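Local coordinates for protein carbon monoxide oxidation system transcription regulator CooA-1 (Carboxydothermus hydrogenoformans, PDB 6CPB) that senses carbon monoxide with its heme domain, the part present here, and probably regulates transcription by binding DNA through the remainder of the protein, at residues A[42-53]-A[67-78]. Numbering follows the deposited sequence. Where two conformers were deposited one is given.
Sequences RNLVFLVKSGRV and AILEAGDIFCTH
Asn43 lies flat against the imidazole of His78: its CB sits over the ring centre, 3.6 Å from the centroid, and its amide plane is turned only 15° from that of the ring. With CG anti to the backbone N (chi1 -168°), the amide of Asn43 is laid across the CG-ND1 side of the ring. A water donating to both Asn43 OD1 and Thr77 O ties the oxygen of this amide to the backbone beside the ring. Beside the stack, Thr77 OG1 binds both ends of a short backbone span, donating to Arg42 O at 2.7 Å, in the carbonyl plane on a lone pair, and accepting from Leu44 N at 2.9 Å. The ring of His78 is also held by a hydrogen bond from NE2 to Glu41 O, so an alanine here would probably leave the Asn43 amide without its stacking partner and Glu41 O without this donor.

Further along, strand 44-48 pairs antiparallel with strand 74-76. Phe46 and Phe75 exchange two backbone hydrogen bonds, and their side chains run side by side, Phe46 CZ meeting the edge of the Phe75 ring and lying 3.9 Å from Phe75 CB. On the opposite face Val45 CG1 packs against Ile74 CD1 at 3.6 Å, with Met113 and Phe99 against both. Past the corner at Lys49, Val53 pairs with Leu69, while Arg52 lies alongside Glu70, bridged by water between NH1 and OE2 as its NE forms a salt bridge with Glu87. A type II turn, Glu70 to Asp73, joins the two sheets, its Glu70 N bonded to Asp73 OD2 at 2.9 Å.

Two chain segments that turn together, pairing antiparallel first in one sheet and then in the other, form part of the beta roll of the cyclic-nucleotide-binding fold, which carries at one end His78, an axial heme ligand in the heme-bound protein.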
loop_
_atom_site.group_PDB
_atom_site.type_symbol
_atom_site.label_atom_id
_atom_site.label_comp_id
_atom_site.label_asym_id
_atom_site.label_seq_id
_atom_site.Cartn_x
_atom_site.Cartn_y
_atom_site.Cartn_z
ATOM N N ARG A 42 10.342 16.751 -2.171
ATOM C CA ARG A 42 11.254 15.651 -1.910
ATOM C C ARG A 42 10.471 14.362 -1.715
ATOM O O ARG A 42 9.468 14.332 -0.988
ATOM C CB ARG A 42 12.113 15.964 -0.688
ATOM C CG ARG A 42 13.136 17.068 -0.944
ATOM C CD ARG A 42 14.548 16.590 -0.696
ATOM N NE ARG A 42 14.867 15.424 -1.515
ATOM C CZ ARG A 42 16.004 14.743 -1.441
ATOM N NH1 ARG A 42 16.194 13.695 -2.229
ATOM N NH2 ARG A 42 16.947 15.101 -0.580
ATOM N N ASN A 43 10.938 13.305 -2.365
ATOM C CA ASN A 43 10.346 11.974 -2.269
ATOM C C ASN A 43 11.072 11.242 -1.147
ATOM O O ASN A 43 12.233 10.842 -1.291
ATOM C CB ASN A 43 10.474 11.242 -3.600
ATOM C CG ASN A 43 9.627 10.005 -3.644
ATOM O OD1 ASN A 43 9.239 9.484 -2.602
ATOM N ND2 ASN A 43 9.315 9.532 -4.847
ATOM N N LEU A 44 10.401 11.115 -0.011
ATOM C CA LEU A 44 11.016 10.665 1.220
ATOM C C LEU A 44 10.171 9.573 1.856
ATOM O O LEU A 44 8.950 9.511 1.669
ATOM C CB LEU A 44 11.082 11.822 2.239
ATOM C CG LEU A 44 11.656 13.171 1.844
ATOM C CD1 LEU A 44 11.271 14.162 2.937
ATOM C CD2 LEU A 44 13.162 13.076 1.678
ATOM N N VAL A 45 10.834 8.738 2.645
ATOM C CA VAL A 45 10.199 7.755 3.508
ATOM C C VAL A 45 10.463 8.180 4.939
ATOM O O VAL A 45 11.589 8.558 5.272
ATOM C CB VAL A 45 10.776 6.358 3.227
ATOM C CG1 VAL A 45 10.298 5.351 4.241
ATOM C CG2 VAL A 45 10.412 5.937 1.811
ATOM N N PHE A 46 9.433 8.150 5.775
ATOM C CA PHE A 46 9.591 8.530 7.168
ATOM C C PHE A 46 8.964 7.504 8.093
ATOM O O PHE A 46 7.927 6.917 7.785
ATOM C CB PHE A 46 9.042 9.931 7.464
ATOM C CG PHE A 46 7.545 10.020 7.436
ATOM C CD1 PHE A 46 6.878 10.269 6.253
ATOM C CD2 PHE A 46 6.804 9.841 8.601
ATOM C CE1 PHE A 46 5.480 10.341 6.234
ATOM C CE2 PHE A 46 5.429 9.906 8.588
ATOM C CZ PHE A 46 4.764 10.159 7.411
ATOM N N LEU A 47 9.618 7.325 9.235
ATOM C CA LEU A 47 9.245 6.394 10.283
ATOM C C LEU A 47 8.888 7.206 11.527
ATOM O O LEU A 47 9.648 8.090 11.920
ATOM C CB LEU A 47 10.473 5.497 10.556
ATOM C CG LEU A 47 10.442 4.478 11.679
ATOM C CD1 LEU A 47 9.177 3.616 11.639
ATOM C CD2 LEU A 47 11.693 3.616 11.569
ATOM N N VAL A 48 7.742 6.907 12.139
ATOM C CA VAL A 48 7.372 7.544 13.401
ATOM C C VAL A 48 8.170 6.883 14.521
ATOM O O VAL A 48 7.933 5.726 14.872
ATOM C CB VAL A 48 5.866 7.456 13.669
ATOM C CG1 VAL A 48 5.524 8.201 14.950
ATOM C CG2 VAL A 48 5.076 8.027 12.507
ATOM N N LYS A 49 9.134 7.614 15.072
ATOM C CA LYS A 49 9.938 7.096 16.171
ATOM C C LYS A 49 9.202 7.207 17.504
ATOM O O LYS A 49 9.250 6.293 18.332
ATOM C CB LYS A 49 11.268 7.856 16.220
ATOM C CG LYS A 49 12.185 7.460 17.362
ATOM C CD LYS A 49 13.522 8.167 17.259
ATOM C CE LYS A 49 14.403 7.889 18.466
ATOM N NZ LYS A 49 15.746 8.496 18.266
ATOM N N SER A 50 8.522 8.324 17.725
ATOM C CA SER A 50 7.683 8.516 18.898
ATOM C C SER A 50 6.565 9.468 18.510
ATOM O O SER A 50 6.728 10.301 17.616
ATOM C CB SER A 50 8.483 9.070 20.079
ATOM O OG SER A 50 9.053 10.319 19.759
ATOM N N GLY A 51 5.424 9.339 19.183
ATOM C CA GLY A 51 4.272 10.165 18.886
ATOM C C GLY A 51 3.270 9.459 18.007
ATOM O O GLY A 51 3.115 8.241 18.074
ATOM N N ARG A 52 2.537 10.231 17.216
ATOM C CA ARG A 52 1.374 9.714 16.508
ATOM C C ARG A 52 1.029 10.737 15.443
ATOM O O ARG A 52 1.029 11.939 15.731
ATOM C CB ARG A 52 0.217 9.545 17.491
ATOM C CG ARG A 52 -1.012 8.892 16.901
ATOM C CD ARG A 52 -1.971 8.508 18.007
ATOM N NE ARG A 52 -2.521 9.706 18.622
ATOM C CZ ARG A 52 -3.814 9.996 18.735
ATOM N NH1 ARG A 52 -4.748 9.163 18.300
ATOM N NH2 ARG A 52 -4.162 11.134 19.309
ATOM N N VAL A 53 0.752 10.277 14.222
ATOM C CA VAL A 53 0.448 11.189 13.128
ATOM C C VAL A 53 -0.826 10.761 12.412
ATOM O O VAL A 53 -1.200 9.585 12.396
ATOM C CB VAL A 53 1.608 11.348 12.123
ATOM C CG1 VAL A 53 2.891 11.768 12.829
ATOM C CG2 VAL A 53 1.827 10.091 11.348
ATOM N N ALA A 67 -5.793 7.538 7.782
ATOM C CA ALA A 67 -5.269 6.594 8.756
ATOM C C ALA A 67 -4.593 7.384 9.857
ATOM O O ALA A 67 -4.177 8.523 9.655
ATOM C CB ALA A 67 -4.257 5.611 8.147
ATOM N N ILE A 68 -4.471 6.748 11.016
ATOM C CA ILE A 68 -3.670 7.240 12.128
ATOM C C ILE A 68 -2.504 6.279 12.290
ATOM O O ILE A 68 -2.704 5.063 12.425
ATOM C CB ILE A 68 -4.504 7.359 13.412
ATOM C CG1 ILE A 68 -5.566 8.447 13.240
ATOM C CG2 ILE A 68 -3.590 7.689 14.595
ATOM C CD1 ILE A 68 -6.563 8.514 14.366
ATOM N N LEU A 69 -1.290 6.823 12.205
ATOM C CA LEU A 69 -0.065 6.042 12.293
ATOM C C LEU A 69 0.547 6.210 13.668
ATOM O O LEU A 69 0.676 7.333 14.172
ATOM C CB LEU A 69 0.941 6.491 11.241
ATOM C CG LEU A 69 0.423 6.508 9.810
ATOM C CD1 LEU A 69 1.539 6.878 8.880
ATOM C CD2 LEU A 69 -0.200 5.169 9.407
ATOM N N GLU A 70 0.916 5.092 14.266
ATOM C CA GLU A 70 1.471 5.053 15.603
ATOM C C GLU A 70 2.992 5.001 15.536
ATOM O O GLU A 70 3.600 4.801 14.476
ATOM C CB GLU A 70 0.952 3.825 16.353
ATOM C CG GLU A 70 -0.557 3.672 16.342
ATOM C CD GLU A 70 -1.273 4.723 17.186
ATOM O OE1 GLU A 70 -0.643 5.304 18.097
ATOM O OE2 GLU A 70 -2.478 4.976 16.943
ATOM N N ALA A 71 3.618 5.163 16.697
ATOM C CA ALA A 71 5.057 4.971 16.777
ATOM C C ALA A 71 5.398 3.568 16.288
ATOM O O ALA A 71 4.770 2.590 16.693
ATOM C CB ALA A 71 5.524 5.177 18.219
ATOM N N GLY A 72 6.376 3.485 15.379
ATOM C CA GLY A 72 6.745 2.244 14.736
ATOM C C GLY A 72 6.103 2.017 13.391
ATOM O O GLY A 72 6.342 0.970 12.788
ATOM N N ASP A 73 5.310 2.965 12.900
ATOM C CA ASP A 73 4.751 2.905 11.555
ATOM C C ASP A 73 5.532 3.802 10.600
ATOM O O ASP A 73 6.089 4.835 10.988
ATOM C CB ASP A 73 3.283 3.353 11.529
ATOM C CG ASP A 73 2.322 2.321 12.085
ATOM O OD1 ASP A 73 2.566 1.109 11.955
ATOM O OD2 ASP A 73 1.258 2.745 12.612
ATOM N N ILE A 74 5.545 3.399 9.330
ATOM C CA ILE A 74 6.312 4.061 8.279
ATOM C C ILE A 74 5.387 4.472 7.137
ATOM O O ILE A 74 4.385 3.810 6.858
ATOM C CB ILE A 74 7.435 3.095 7.807
ATOM C CG1 ILE A 74 8.583 3.827 7.106
ATOM C CG2 ILE A 74 6.899 1.992 6.935
ATOM C CD1 ILE A 74 9.814 2.958 6.930
ATOM N N PHE A 75 5.728 5.572 6.475
ATOM C CA PHE A 75 4.949 6.085 5.344
ATOM C C PHE A 75 5.896 6.915 4.468
ATOM O O PHE A 75 7.119 6.819 4.604
ATOM C CB PHE A 75 3.679 6.788 5.861
ATOM C CG PHE A 75 2.697 7.216 4.778
ATOM C CD1 PHE A 75 2.324 6.366 3.744
ATOM C CD2 PHE A 75 2.158 8.488 4.811
ATOM C CE1 PHE A 75 1.450 6.795 2.757
ATOM C CE2 PHE A 75 1.275 8.910 3.844
ATOM C CZ PHE A 75 0.913 8.058 2.820
ATOM N N CYS A 76 5.350 7.708 3.546
ATOM C CA CYS A 76 6.184 8.372 2.567
ATOM C C CYS A 76 5.441 9.564 1.987
ATOM O O CYS A 76 4.211 9.663 2.066
ATOM C CB CYS A 76 6.558 7.402 1.453
ATOM S SG CYS A 76 5.120 6.578 0.714
ATOM N N THR A 77 6.216 10.467 1.396
ATOM C CA THR A 77 5.657 11.565 0.629
ATOM C C THR A 77 5.376 11.081 -0.795
ATOM O O THR A 77 5.455 9.886 -1.094
ATOM C CB THR A 77 6.583 12.770 0.668
ATOM O OG1 THR A 77 7.796 12.420 -0.003
ATOM C CG2 THR A 77 6.871 13.214 2.089
ATOM N N HIS A 78 5.020 11.999 -1.691
ATOM C CA HIS A 78 4.664 11.648 -3.066
ATOM C C HIS A 78 3.471 10.700 -3.123
ATOM O O HIS A 78 3.334 9.891 -4.043
ATOM C CB HIS A 78 5.858 11.099 -3.846
ATOM C CG HIS A 78 6.781 12.161 -4.348
ATOM N ND1 HIS A 78 7.251 12.180 -5.642
ATOM C CD2 HIS A 78 7.320 13.241 -3.734
ATOM C CE1 HIS A 78 8.040 13.225 -5.804
ATOM N NE2 HIS A 78 8.094 13.889 -4.664
HETATM O O HOH W 1 7.171 7.874 -2.018
HETATM O O HOH W 2 1.921 5.985 18.965
HETATM O O HOH W 3 -4.901 6.570 17.780
#